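Side-chain contacts in coat protein (Sulfolobus turreted icosahedral virus, PDB 2BBD), which probably builds the icosahedral shell of an archaeal virus as its major coat protein, with a fold that points to common ancestry with eukaryotic and bacterial viruses: residues A[39-44]-A[49-54]; A[63-68]-A[74-79]; A[293-298]-A[303-308]. All coordinates share one frame; numbering follows the deposited sequence.

Overall arrangement
From the N terminus, the three contacts come in series: each closes its loop before the next opens, so none encloses or crosses another. Contact 1 closes the loop after strand 29-43, bringing strand 49-50 alongside its end, side chain to side chain. Contact 2 is the hairpin of strands 61-68 and 72-78, inside the mixed sheet, its centre about 26 Å from that of contact 1. Contact 3, late in the chain, joins strand 293-299 of the four-stranded sheet to strand 303-313, which lies in the mixed sheet of contact 2. Contacts 2 and 3 touch, Val77 CG1 lying 3.9 Å from Leu308 CG, whereas contact 1 stays about 10 Å or more from both, nearest atoms measured.

Contact 1: residues A[39-44]-A[49-54]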
loop_
_atom_site.group_PDB
_atom_site.type_symbol
_atom_site.label_atom_id
_atom_site.label_comp_id
_atom_site.label_asym_id
_atom_site.label_seq_id
_atom_site.Cartn_x
_atom_site.Cartn_y
_atom_site.Cartn_z
ATOM N N GLY A 39 5.255 7.111 19.775
ATOM C CA GLY A 39 5.095 6.948 21.209
ATOM C C GLY A 39 6.124 5.977 21.754
ATOM O O GLY A 39 7.311 6.088 21.452
ATOM N N SER A 40 5.672 5.014 22.548
ATOM C CA SER A 40 6.581 4.037 23.118
ATOM C C SER A 40 5.910 2.698 23.323
ATOM O O SER A 40 4.686 2.579 23.243
ATOM C CB SER A 40 7.112 4.522 24.467
ATOM O OG SER A 40 6.091 4.460 25.447
ATOM N N ILE A 41 6.743 1.693 23.569
ATOM C CA ILE A 41 6.294 0.336 23.845
ATOM C C ILE A 41 6.919 0.013 25.196
ATOM O O ILE A 41 8.125 0.156 25.375
ATOM C CB ILE A 41 6.783 -0.663 22.762
ATOM C CG1 ILE A 41 6.109 -0.329 21.421
ATOM C CG2 ILE A 41 6.450 -2.105 23.187
ATOM C CD1 ILE A 41 6.573 -1.176 20.247
ATOM N N SER A 42 6.092 -0.406 26.147
ATOM C CA SER A 42 6.571 -0.704 27.491
ATOM C C SER A 42 6.428 -2.144 27.929
ATOM O O SER A 42 5.528 -2.854 27.489
ATOM C CB SER A 42 5.856 0.188 28.512
ATOM O OG SER A 42 6.324 1.517 28.436
ATOM N N ASN A 43 7.331 -2.553 28.816
ATOM C CA ASN A 43 7.343 -3.900 29.368
ATOM C C ASN A 43 7.329 -3.784 30.891
ATOM O O ASN A 43 8.289 -3.299 31.491
ATOM C CB ASN A 43 8.600 -4.647 28.917
ATOM C CG ASN A 43 8.713 -6.047 29.522
ATOM O OD1 ASN A 43 7.800 -6.525 30.199
ATOM N ND2 ASN A 43 9.837 -6.709 29.268
ATOM N N SER A 44 6.236 -4.209 31.513
ATOM C CA SER A 44 6.143 -4.146 32.968
ATOM C C SER A 44 6.359 -5.525 33.582
ATOM O O SER A 44 6.220 -5.703 34.789
ATOM C CB SER A 44 4.784 -3.579 33.390
ATOM O OG SER A 44 3.727 -4.405 32.951
ATOM N N VAL A 49 11.560 -8.603 27.003
ATOM C CA VAL A 49 10.776 -9.167 25.919
ATOM C C VAL A 49 11.403 -8.833 24.577
ATOM O O VAL A 49 11.814 -7.699 24.329
ATOM C CB VAL A 49 9.321 -8.627 25.927
ATOM C CG1 VAL A 49 8.565 -9.130 24.695
ATOM C CG2 VAL A 49 8.613 -9.065 27.210
ATOM N N THR A 50 11.503 -9.837 23.723
ATOM C CA THR A 50 12.037 -9.629 22.395
ATOM C C THR A 50 10.830 -9.354 21.517
ATOM O O THR A 50 9.951 -10.202 21.395
ATOM C CB THR A 50 12.742 -10.881 21.874
ATOM O OG1 THR A 50 13.825 -11.210 22.754
ATOM C CG2 THR A 50 13.282 -10.642 20.466
ATOM N N LEU A 51 10.775 -8.169 20.920
ATOM C CA LEU A 51 9.652 -7.828 20.054
ATOM C C LEU A 51 9.628 -8.780 18.864
ATOM O O LEU A 51 10.663 -9.309 18.457
ATOM C CB LEU A 51 9.757 -6.360 19.619
ATOM C CG LEU A 51 9.470 -5.439 20.809
ATOM C CD1 LEU A 51 9.894 -4.008 20.542
ATOM C CD2 LEU A 51 7.977 -5.520 21.125
ATOM N N PRO A 52 8.437 -9.023 18.296
ATOM C CA PRO A 52 8.285 -9.928 17.152
ATOM C C PRO A 52 9.060 -9.555 15.896
ATOM O O PRO A 52 9.588 -8.456 15.771
ATOM C CB PRO A 52 6.772 -9.951 16.918
ATOM C CG PRO A 52 6.324 -8.639 17.423
ATOM C CD PRO A 52 7.143 -8.422 18.666
ATOM N N SER A 53 9.130 -10.498 14.968
ATOM C CA SER A 53 9.828 -10.280 13.715
ATOM C C SER A 53 8.904 -9.501 12.786
ATOM O O SER A 53 7.796 -9.126 13.167
ATOM C CB SER A 53 10.150 -11.626 13.069
ATOM O OG SER A 53 8.937 -12.265 12.698
ATOM N N ALA A 54 9.376 -9.261 11.568
ATOM C CA ALA A 54 8.584 -8.576 10.563
ATOM C C ALA A 54 7.309 -9.414 10.404
ATOM O O ALA A 54 7.331 -10.628 10.608
ATOM C CB ALA A 54 9.359 -8.530 9.255
#
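Two apolar or near-apolar touches join 39-44 to 49-54: Ile41 on Leu51, and the Asn43 amide on Val49. In the first, Ile41 CG2 and Leu51 CD2 stand 4.3 Å apart, a light methyl-to-methyl contact between backbones whose CA atoms are 9.6 Å from each other. Both residues are buried, and both also lean on Val110 of strand 108-123, which makes this pair part of a larger apolar cluster.

The second touch is closer. Asn43 and Val49 cross obliquely, and Asn43 ND2 comes to 3.4 Å from Val49 CG2. Asn43 CG lies anti to the backbone N (chi1 177°), which carries the amide from strand 29-43 toward Val49.

Three hydrogen bonds fix the rotation of this buried amide. OD1 takes the N-H of Gly45 and ND2 donates to Ala47 O, both in the turn, while a further ND2 bond reaches Val104 O. The nearby Val49 N, 3.4 Å from Asn43 ND2, is a second donor and no partner.

The chain thus leaves the five-stranded sheet and turns through 44-48 before strand 49-50 pairs with 103-104; Asn43 bridges turn and two-stranded sheet, probably at the edge of a viral jelly roll.

Contact 2: residues A[63-68]-A[74-79]; sequences TFNLSY and LYSVSG
Strands 63-68 and 75-78 run antiparallel at 175°, their axes 4.5 Å apart, with Phe64-Val77 and Leu66-Tyr75 as hydrogen-bonded pairs, Thr63-Ser78 and Asn65-Ser76 as non-hydrogen-bonded ones, and a classic beta bulge where Leu66 O accepts from two consecutive residues, from Leu74 N at 2.8 Å and from Tyr75 N at 3.2 Å.

Leu74 fills the angle between two side chains. Its CD1 lies 3.9 Å from Leu66 CD2, and its CD2 meets the edge of the Tyr68 ring, 3.5 Å from CE1, the side chains of Leu74 and Tyr68 crossing at about a right angle. Tyr68 CG sits between the backbone N and the carbonyl carbon (chi1 61°), which swings the ring across to Leu74. On the face that carries Phe64, Leu66, Tyr75 and Val77, Leu66 CB and Tyr75 CB touch at 3.9 Å, and Phe64 CB rests on Val77 CG2 at 4.1 Å.

Strand 131-137 flanks this hairpin beside 61-68, and strand 182-193 beside 72-78. Strand 108-123 covers the face of Phe64, Leu66 and Tyr75, with Phe118 edge-to-face to the rings of Phe64 and Tyr75, and Phe123 to that of Tyr68. Ser78 is the N-cap of helix 79-89, its OG bonded to Gly81 N and also to Glu187 OE2, and Phe64 and Val77 pack against that helix through Leu82.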
loop_
_atom_site.group_PDB
_atom_site.type_symbol
_atom_site.label_atom_id
_atom_site.label_comp_id
_atom_site.label_asym_id
_atom_site.label_seq_id
_atom_site.Cartn_x
_atom_site.Cartn_y
_atom_site.Cartn_z
ATOM N N THR A 63 -5.515 -2.365 9.277
ATOM C CA THR A 63 -5.854 -1.884 7.936
ATOM C C THR A 63 -6.057 -0.374 7.858
ATOM O O THR A 63 -6.448 0.270 8.836
ATOM C CB THR A 63 -7.156 -2.531 7.389
ATOM O OG1 THR A 63 -8.264 -2.099 8.183
ATOM C CG2 THR A 63 -7.084 -4.046 7.422
ATOM N N PHE A 64 -5.772 0.177 6.683
ATOM C CA PHE A 64 -5.978 1.594 6.406
ATOM C C PHE A 64 -7.037 1.669 5.327
ATOM O O PHE A 64 -6.959 0.954 4.321
ATOM C CB PHE A 64 -4.734 2.274 5.833
ATOM C CG PHE A 64 -3.690 2.600 6.845
ATOM C CD1 PHE A 64 -3.934 3.529 7.842
ATOM C CD2 PHE A 64 -2.431 2.012 6.770
ATOM C CE1 PHE A 64 -2.932 3.876 8.750
ATOM C CE2 PHE A 64 -1.431 2.350 7.668
ATOM C CZ PHE A 64 -1.682 3.286 8.661
ATOM N N ASN A 65 -8.023 2.530 5.524
ATOM C CA ASN A 65 -9.047 2.712 4.512
ATOM C C ASN A 65 -9.246 4.199 4.249
ATOM O O ASN A 65 -9.631 4.955 5.143
ATOM C CB ASN A 65 -10.358 2.060 4.943
ATOM C CG ASN A 65 -11.392 2.078 3.846
ATOM O OD1 ASN A 65 -12.007 3.116 3.560
ATOM N ND2 ASN A 65 -11.581 0.933 3.204
ATOM N N LEU A 66 -8.964 4.623 3.021
ATOM C CA LEU A 66 -9.122 6.027 2.645
ATOM C C LEU A 66 -10.250 6.113 1.627
ATOM O O LEU A 66 -10.198 5.487 0.561
ATOM C CB LEU A 66 -7.831 6.588 2.044
ATOM C CG LEU A 66 -7.897 8.069 1.655
ATOM C CD1 LEU A 66 -8.092 8.922 2.912
ATOM C CD2 LEU A 66 -6.634 8.475 0.933
ATOM N N SER A 67 -11.280 6.873 1.975
ATOM C CA SER A 67 -12.432 7.017 1.108
ATOM C C SER A 67 -13.088 8.393 1.238
ATOM O O SER A 67 -12.824 9.135 2.182
ATOM C CB SER A 67 -13.454 5.935 1.454
ATOM O OG SER A 67 -14.017 6.190 2.725
ATOM N N TYR A 68 -13.939 8.722 0.271
ATOM C CA TYR A 68 -14.660 9.988 0.269
ATOM C C TYR A 68 -16.062 9.738 -0.273
ATOM O O TYR A 68 -16.310 8.725 -0.933
ATOM C CB TYR A 68 -13.937 11.039 -0.587
ATOM C CG TYR A 68 -13.791 10.670 -2.042
ATOM C CD1 TYR A 68 -12.832 9.749 -2.458
ATOM C CD2 TYR A 68 -14.637 11.220 -3.004
ATOM C CE1 TYR A 68 -12.722 9.381 -3.801
ATOM C CE2 TYR A 68 -14.537 10.862 -4.340
ATOM C CZ TYR A 68 -13.583 9.940 -4.735
ATOM O OH TYR A 68 -13.512 9.556 -6.053
ATOM N N LEU A 74 -10.092 5.076 -2.194
ATOM C CA LEU A 74 -8.808 5.432 -2.788
ATOM C C LEU A 74 -7.755 4.411 -2.339
ATOM O O LEU A 74 -6.878 4.026 -3.105
ATOM C CB LEU A 74 -8.389 6.833 -2.334
ATOM C CG LEU A 74 -9.318 7.993 -2.708
ATOM C CD1 LEU A 74 -8.761 9.304 -2.178
ATOM C CD2 LEU A 74 -9.461 8.047 -4.212
ATOM N N TYR A 75 -7.859 3.984 -1.086
ATOM C CA TYR A 75 -6.942 3.008 -0.510
ATOM C C TYR A 75 -7.676 2.035 0.395
ATOM O O TYR A 75 -8.579 2.416 1.143
ATOM C CB TYR A 75 -5.868 3.696 0.336
ATOM C CG TYR A 75 -4.710 4.282 -0.432
ATOM C CD1 TYR A 75 -3.446 3.675 -0.395
ATOM C CD2 TYR A 75 -4.862 5.452 -1.172
ATOM C CE1 TYR A 75 -2.364 4.229 -1.080
ATOM C CE2 TYR A 75 -3.789 6.012 -1.861
ATOM C CZ TYR A 75 -2.545 5.397 -1.809
ATOM O OH TYR A 75 -1.489 5.963 -2.478
ATOM N N SER A 76 -7.266 0.775 0.311
ATOM C CA SER A 76 -7.791 -0.297 1.137
ATOM C C SER A 76 -6.597 -1.250 1.230
ATOM O O SER A 76 -6.401 -2.117 0.378
ATOM C CB SER A 76 -8.978 -0.982 0.464
ATOM O OG SER A 76 -9.539 -1.940 1.342
ATOM N N VAL A 77 -5.785 -1.058 2.260
ATOM C CA VAL A 77 -4.579 -1.853 2.454
ATOM C C VAL A 77 -4.323 -2.116 3.933
ATOM O O VAL A 77 -4.762 -1.360 4.803
ATOM C CB VAL A 77 -3.345 -1.106 1.904
ATOM C CG1 VAL A 77 -3.499 -0.822 0.414
ATOM C CG2 VAL A 77 -3.172 0.207 2.661
ATOM N N SER A 78 -3.583 -3.184 4.205
ATOM C CA SER A 78 -3.229 -3.545 5.568
ATOM C C SER A 78 -2.077 -2.637 5.996
ATOM O O SER A 78 -1.424 -2.027 5.156
ATOM C CB SER A 78 -2.782 -5.007 5.617
ATOM O OG SER A 78 -1.659 -5.228 4.777
ATOM N N GLY A 79 -1.832 -2.531 7.296
ATOM C CA GLY A 79 -0.719 -1.712 7.746
ATOM C C GLY A 79 0.580 -2.366 7.268
ATOM O O GLY A 79 1.559 -1.681 6.947
#

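Contact 3: residues A[293-298]-A[303-308]; sequences IEYDLA and DNVYSL
Tyr295 reaches from its strand with the hydroxyl end foremost and passes Val305, the side chains sliding by in opposite directions. Val305 CG1 sits at the ring edge near its plane, 3.5 Å from Tyr295 OH. The same OH lies 3.4 Å from Ser307 CB, so the phenol end fits between a valine methyl and a serine methylene. With chi1 at 82° the Tyr295 ring stands out from its own strand and spans most of the gap between the backbones, whose CA atoms at Tyr295 and Ser307 are 9.8 Å apart.

Such a separation, with segment axes 10.5 Å apart and 142° between them, belongs to two sheets packed face to face. Strand 293-299 comes from the four-stranded sheet and strand 303-313 from the mixed one, side chains alone making the contact within the sandwich of the C-terminal jelly roll, consistent with the double jelly-roll fold of this capsid lineage.

Leu297 and Val305 meet tip to tip: Leu297 CD1 is 3.7 Å from Val305 CG1 and 4.0 Å from Val305 CG2, and faces both methyls. Tyr233 and Val202 lie against Tyr295 and Leu297. Ser307 OG is hydrogen-bonded to Gln214 OE1 of strand 210-219, whose Val216 packs on Val305.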
loop_
_atom_site.group_PDB
_atom_site.type_symbol
_atom_site.label_atom_id
_atom_site.label_comp_id
_atom_site.label_asym_id
_atom_site.label_seq_id
_atom_site.Cartn_x
_atom_site.Cartn_y
_atom_site.Cartn_z
ATOM N N ILE A 293 -5.996 -11.612 -17.423
ATOM C CA ILE A 293 -4.605 -11.594 -16.999
ATOM C C ILE A 293 -4.529 -12.064 -15.553
ATOM O O ILE A 293 -5.240 -11.562 -14.684
ATOM C CB ILE A 293 -3.992 -10.187 -17.126
ATOM C CG1 ILE A 293 -4.234 -9.643 -18.540
ATOM C CG2 ILE A 293 -2.494 -10.253 -16.858
ATOM C CD1 ILE A 293 -3.620 -8.267 -18.802
ATOM N N GLU A 294 -3.666 -13.045 -15.314
ATOM C CA GLU A 294 -3.479 -13.630 -13.995
ATOM C C GLU A 294 -2.026 -13.524 -13.565
ATOM O O GLU A 294 -1.132 -13.359 -14.400
ATOM C CB GLU A 294 -3.841 -15.117 -14.038
ATOM C CG GLU A 294 -3.098 -15.866 -15.153
ATOM C CD GLU A 294 -3.157 -17.382 -15.038
ATOM O OE1 GLU A 294 -4.170 -17.921 -14.537
ATOM O OE2 GLU A 294 -2.187 -18.042 -15.471
ATOM N N TYR A 295 -1.790 -13.597 -12.259
ATOM C CA TYR A 295 -0.421 -13.616 -11.767
ATOM C C TYR A 295 -0.322 -14.971 -11.063
ATOM O O TYR A 295 -1.258 -15.402 -10.384
ATOM C CB TYR A 295 -0.115 -12.416 -10.852
ATOM C CG TYR A 295 -0.532 -12.509 -9.402
ATOM C CD1 TYR A 295 0.301 -13.092 -8.454
ATOM C CD2 TYR A 295 -1.731 -11.938 -8.966
ATOM C CE1 TYR A 295 -0.043 -13.102 -7.102
ATOM C CE2 TYR A 295 -2.081 -11.941 -7.624
ATOM C CZ TYR A 295 -1.237 -12.523 -6.699
ATOM O OH TYR A 295 -1.593 -12.540 -5.370
ATOM N N ASP A 296 0.794 -15.660 -11.285
ATOM C CA ASP A 296 1.011 -16.993 -10.733
ATOM C C ASP A 296 2.294 -17.073 -9.925
ATOM O O ASP A 296 3.246 -16.331 -10.169
ATOM C CB ASP A 296 1.091 -18.012 -11.875
ATOM C CG ASP A 296 -0.002 -17.820 -12.914
ATOM O OD1 ASP A 296 0.286 -17.999 -14.115
ATOM O OD2 ASP A 296 -1.148 -17.500 -12.534
ATOM N N LEU A 297 2.321 -17.997 -8.973
ATOM C CA LEU A 297 3.500 -18.176 -8.147
ATOM C C LEU A 297 3.884 -19.639 -7.958
ATOM O O LEU A 297 3.045 -20.536 -8.024
ATOM C CB LEU A 297 3.291 -17.544 -6.768
ATOM C CG LEU A 297 3.091 -16.030 -6.649
ATOM C CD1 LEU A 297 2.800 -15.692 -5.182
ATOM C CD2 LEU A 297 4.331 -15.277 -7.147
ATOM N N ALA A 298 5.176 -19.860 -7.748
ATOM C CA ALA A 298 5.703 -21.185 -7.472
ATOM C C ALA A 298 6.150 -21.049 -6.031
ATOM O O ALA A 298 7.002 -20.211 -5.725
ATOM C CB ALA A 298 6.897 -21.498 -8.370
ATOM N N ASP A 303 1.214 -21.500 1.252
ATOM C CA ASP A 303 1.127 -20.267 2.023
ATOM C C ASP A 303 -0.047 -19.397 1.620
ATOM O O ASP A 303 -0.780 -19.697 0.676
ATOM C CB ASP A 303 2.384 -19.405 1.842
ATOM C CG ASP A 303 3.675 -20.168 2.071
ATOM O OD1 ASP A 303 3.738 -20.980 3.013
ATOM O OD2 ASP A 303 4.635 -19.927 1.309
ATOM N N ASN A 304 -0.202 -18.297 2.346
ATOM C CA ASN A 304 -1.237 -17.342 2.029
ATOM C C ASN A 304 -0.504 -16.217 1.306
ATOM O O ASN A 304 0.586 -15.810 1.714
ATOM C CB ASN A 304 -1.925 -16.869 3.306
ATOM C CG ASN A 304 -2.793 -17.956 3.923
ATOM O OD1 ASN A 304 -3.390 -18.763 3.209
ATOM N ND2 ASN A 304 -2.874 -17.977 5.246
ATOM N N VAL A 305 -1.088 -15.754 0.208
ATOM C CA VAL A 305 -0.488 -14.713 -0.608
ATOM C C VAL A 305 -1.220 -13.376 -0.522
ATOM O O VAL A 305 -2.448 -13.321 -0.517
ATOM C CB VAL A 305 -0.448 -15.152 -2.091
ATOM C CG1 VAL A 305 0.298 -14.113 -2.932
ATOM C CG2 VAL A 305 0.199 -16.548 -2.203
ATOM N N TYR A 306 -0.446 -12.300 -0.486
ATOM C CA TYR A 306 -1.005 -10.962 -0.415
ATOM C C TYR A 306 -0.497 -10.092 -1.538
ATOM O O TYR A 306 0.707 -9.964 -1.746
ATOM C CB TYR A 306 -0.670 -10.343 0.931
ATOM C CG TYR A 306 -1.311 -11.115 2.044
ATOM C CD1 TYR A 306 -2.655 -10.923 2.364
ATOM C CD2 TYR A 306 -0.600 -12.098 2.726
ATOM C CE1 TYR A 306 -3.268 -11.690 3.332
ATOM C CE2 TYR A 306 -1.201 -12.873 3.688
ATOM C CZ TYR A 306 -2.536 -12.670 3.992
ATOM O OH TYR A 306 -3.137 -13.461 4.943
ATOM N N SER A 307 -1.436 -9.500 -2.268
ATOM C CA SER A 307 -1.101 -8.640 -3.385
ATOM C C SER A 307 -1.634 -7.217 -3.184
ATOM O O SER A 307 -2.848 -6.992 -3.121
ATOM C CB SER A 307 -1.678 -9.228 -4.669
ATOM O OG SER A 307 -1.436 -8.380 -5.767
ATOM N N LEU A 308 -0.715 -6.266 -3.073
ATOM C CA LEU A 308 -1.084 -4.865 -2.906
ATOM C C LEU A 308 -0.875 -4.179 -4.251
ATOM O O LEU A 308 0.263 -3.998 -4.713
ATOM C CB LEU A 308 -0.223 -4.209 -1.821
ATOM C CG LEU A 308 -0.624 -2.795 -1.372
ATOM C CD1 LEU A 308 0.062 -2.470 -0.052
ATOM C CD2 LEU A 308 -0.249 -1.779 -2.425
#